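Local coordinates for methylocystis parvus OBBP MbnE (Methylocystis parvus OBBP, PDB 5ICQ), which probably binds the copper-chelating peptide methanobactin in the periplasm, as a solute-binding protein of a transport system, at residues 62-68 against 259-265. Numbering follows the deposited sequence.
Sequences KGGRLRV and NFDEIDL. With SO4 (sulfate ion), chain B.
R65 reaches across from strand 65-68 to E262 on the parallel strand 262-265. R65 CB lies 4.2 Å from E262 CB, and R65 CG runs past the E262 carbonyl oxygen. CD passes D264 CB. The chain then bends at chi3 (-65°), which brings both NE and NH2 to E262 OE2. R65 NE donates to E262 OE2 at 2.9 Å. R65 NH2 meets the same OE2 at a doubtfully short 2.5 Å. Together they make a salt bridge. The carboxylate plane is turned 60° from the guanidinium. NH1 and NH2 also share O4 of a sulfate, probably picked up from the crystallisation medium, which R237 binds too. A water links NH1 to D264 OD2, while D264 OD1 pairs with R237.

On the other face, L66 CB sits over the centre of the F260 ring, 3.6 Å from its centroid. L66 CD2 approaches F260 CE2. I584 touches both side chains. With F260 cut back to an alanine, L66 is likely to lose its CH-pi partner, and a gap would probably open beside I584.

Backbone hydrogen bonds join the strands. L66 N donates to E262 O, and L66 O accepts D264 N in a nearly straight bond (177°). Ahead of the strands, K62 NZ donates a hydrogen bond to N259 OD1 at 2.6 Å. This edge of the four-stranded mixed sheet thus has a charged face, where R65 and R237 hold a sulfate in this crystal, and an apolar face packed inward.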
loop_
_atom_site.group_PDB
_atom_site.type_symbol
_atom_site.label_atom_id
_atom_site.label_comp_id
_atom_site.label_asym_id
_atom_site.label_seq_id
_atom_site.Cartn_x
_atom_site.Cartn_y
_atom_site.Cartn_z
ATOM N N LYS A 62 -24.316 0.010 -19.387
ATOM C CA LYS A 62 -24.609 1.109 -18.473
ATOM C C LYS A 62 -25.961 0.917 -17.798
ATOM O O LYS A 62 -26.915 0.441 -18.421
ATOM C CB LYS A 62 -24.597 2.447 -19.213
ATOM C CG LYS A 62 -23.345 2.680 -20.038
ATOM C CD LYS A 62 -22.115 2.906 -19.159
ATOM C CE LYS A 62 -20.850 3.056 -20.011
ATOM N NZ LYS A 62 -19.609 3.211 -19.192
ATOM N N GLY A 63 -26.039 1.302 -16.528
ATOM C CA GLY A 63 -27.285 1.285 -15.786
ATOM C C GLY A 63 -27.150 0.571 -14.456
ATOM O O GLY A 63 -26.156 -0.093 -14.164
ATOM N N GLY A 64 -28.188 0.733 -13.642
ATOM C CA GLY A 64 -28.325 -0.018 -12.412
ATOM C C GLY A 64 -27.657 0.647 -11.221
ATOM O O GLY A 64 -26.884 1.602 -11.340
ATOM N N ARG A 65 -27.979 0.125 -10.037
ATOM C CA ARG A 65 -27.410 0.600 -8.784
ATOM C C ARG A 65 -26.491 -0.465 -8.204
ATOM O O ARG A 65 -26.907 -1.614 -8.022
ATOM C CB ARG A 65 -28.509 0.940 -7.775
ATOM C CG ARG A 65 -27.988 1.229 -6.360
ATOM C CD ARG A 65 -29.110 1.644 -5.386
ATOM N NE ARG A 65 -29.725 2.918 -5.755
ATOM C CZ ARG A 65 -30.443 3.671 -4.927
ATOM N NH1 ARG A 65 -30.629 3.280 -3.672
ATOM N NH2 ARG A 65 -30.972 4.821 -5.346
ATOM N N LEU A 66 -25.250 -0.088 -7.909
ATOM C CA LEU A 66 -24.346 -0.968 -7.169
ATOM C C LEU A 66 -24.483 -0.685 -5.681
ATOM O O LEU A 66 -24.421 0.473 -5.261
ATOM C CB LEU A 66 -22.893 -0.760 -7.597
ATOM C CG LEU A 66 -21.805 -1.511 -6.812
ATOM C CD1 LEU A 66 -21.892 -3.032 -7.050
ATOM C CD2 LEU A 66 -20.422 -0.975 -7.190
ATOM N N ARG A 67 -24.665 -1.737 -4.883
ATOM C CA ARG A 67 -24.722 -1.601 -3.434
ATOM C C ARG A 67 -23.402 -2.098 -2.866
ATOM O O ARG A 67 -23.093 -3.297 -2.943
ATOM C CB ARG A 67 -25.901 -2.363 -2.832
ATOM C CG ARG A 67 -27.270 -1.743 -3.126
ATOM C CD ARG A 67 -27.850 -2.299 -4.411
ATOM N NE ARG A 67 -27.731 -3.751 -4.444
ATOM C CZ ARG A 67 -28.559 -4.590 -3.834
ATOM N NH1 ARG A 67 -29.597 -4.126 -3.148
ATOM N NH2 ARG A 67 -28.348 -5.899 -3.918
ATOM N N VAL A 68 -22.644 -1.164 -2.294
ATOM C CA VAL A 68 -21.325 -1.384 -1.714
ATOM C C VAL A 68 -21.448 -1.306 -0.199
ATOM O O VAL A 68 -22.170 -0.451 0.329
ATOM C CB VAL A 68 -20.337 -0.319 -2.239
ATOM C CG1 VAL A 68 -19.065 -0.293 -1.418
ATOM C CG2 VAL A 68 -20.029 -0.565 -3.708
ATOM N N ASN A 259 -19.858 2.344 -14.982
ATOM C CA ASN A 259 -20.981 1.781 -15.716
ATOM C C ASN A 259 -22.290 1.825 -14.954
ATOM O O ASN A 259 -23.352 1.982 -15.577
ATOM C CB ASN A 259 -20.631 0.351 -16.111
ATOM C CG ASN A 259 -19.346 0.314 -16.896
ATOM O OD1 ASN A 259 -19.228 1.014 -17.905
ATOM N ND2 ASN A 259 -18.344 -0.410 -16.396
ATOM N N PHE A 260 -22.242 1.710 -13.631
ATOM C CA PHE A 260 -23.455 1.809 -12.836
ATOM C C PHE A 260 -24.000 3.228 -12.894
ATOM O O PHE A 260 -23.241 4.202 -12.916
ATOM C CB PHE A 260 -23.177 1.410 -11.387
ATOM C CG PHE A 260 -22.645 0.016 -11.245
ATOM C CD1 PHE A 260 -23.495 -1.067 -11.381
ATOM C CD2 PHE A 260 -21.293 -0.211 -10.990
ATOM C CE1 PHE A 260 -23.023 -2.363 -11.265
ATOM C CE2 PHE A 260 -20.807 -1.505 -10.873
ATOM C CZ PHE A 260 -21.679 -2.585 -11.012
ATOM N N ASP A 261 -25.332 3.342 -12.922
ATOM C CA ASP A 261 -25.946 4.665 -12.883
ATOM C C ASP A 261 -25.885 5.259 -11.484
ATOM O O ASP A 261 -25.850 6.486 -11.332
ATOM C CB ASP A 261 -27.396 4.598 -13.374
ATOM C CG ASP A 261 -27.503 4.510 -14.902
ATOM O OD1 ASP A 261 -26.487 4.741 -15.600
ATOM O OD2 ASP A 261 -28.612 4.232 -15.409
ATOM N N GLU A 262 -25.840 4.411 -10.460
ATOM C CA GLU A 262 -25.801 4.850 -9.074
ATOM C C GLU A 262 -24.925 3.901 -8.280
ATOM O O GLU A 262 -24.891 2.699 -8.550
ATOM C CB GLU A 262 -27.201 4.873 -8.429
ATOM C CG GLU A 262 -28.096 6.008 -8.895
ATOM C CD GLU A 262 -29.560 5.743 -8.610
ATOM O OE1 GLU A 262 -30.403 6.120 -9.449
ATOM O OE2 GLU A 262 -29.866 5.145 -7.555
ATOM N N ILE A 263 -24.235 4.449 -7.284
ATOM C CA ILE A 263 -23.432 3.663 -6.356
ATOM C C ILE A 263 -23.856 4.051 -4.948
ATOM O O ILE A 263 -23.722 5.218 -4.563
ATOM C CB ILE A 263 -21.928 3.904 -6.529
ATOM C CG1 ILE A 263 -21.506 3.604 -7.973
ATOM C CG2 ILE A 263 -21.156 3.042 -5.508
ATOM C CD1 ILE A 263 -20.151 4.162 -8.325
ATOM N N ASP A 264 -24.343 3.081 -4.179
ATOM C CA ASP A 264 -24.788 3.319 -2.807
ATOM C C ASP A 264 -23.781 2.688 -1.857
ATOM O O ASP A 264 -23.686 1.456 -1.770
ATOM C CB ASP A 264 -26.189 2.755 -2.584
ATOM C CG ASP A 264 -26.744 3.093 -1.200
ATOM O OD1 ASP A 264 -26.279 4.081 -0.588
ATOM O OD2 ASP A 264 -27.647 2.372 -0.729
ATOM N N LEU A 265 -23.015 3.530 -1.164
ATOM C CA LEU A 265 -21.992 3.074 -0.227
ATOM C C LEU A 265 -22.598 3.077 1.171
ATOM O O LEU A 265 -22.846 4.144 1.739
ATOM C CB LEU A 265 -20.750 3.965 -0.276
ATOM C CG LEU A 265 -19.993 3.981 -1.612
ATOM C CD1 LEU A 265 -20.443 5.149 -2.479
ATOM C CD2 LEU A 265 -18.487 4.021 -1.403
HETATM S S SO4 B . -32.870 5.972 -2.145
HETATM O O1 SO4 B . -32.865 7.423 -2.289
HETATM O O2 SO4 B . -32.703 5.594 -0.746
HETATM O O3 SO4 B . -34.135 5.422 -2.628
HETATM O O4 SO4 B . -31.772 5.433 -2.932
HETATM O O HOH W 1 -29.630 1.140 -2.082
#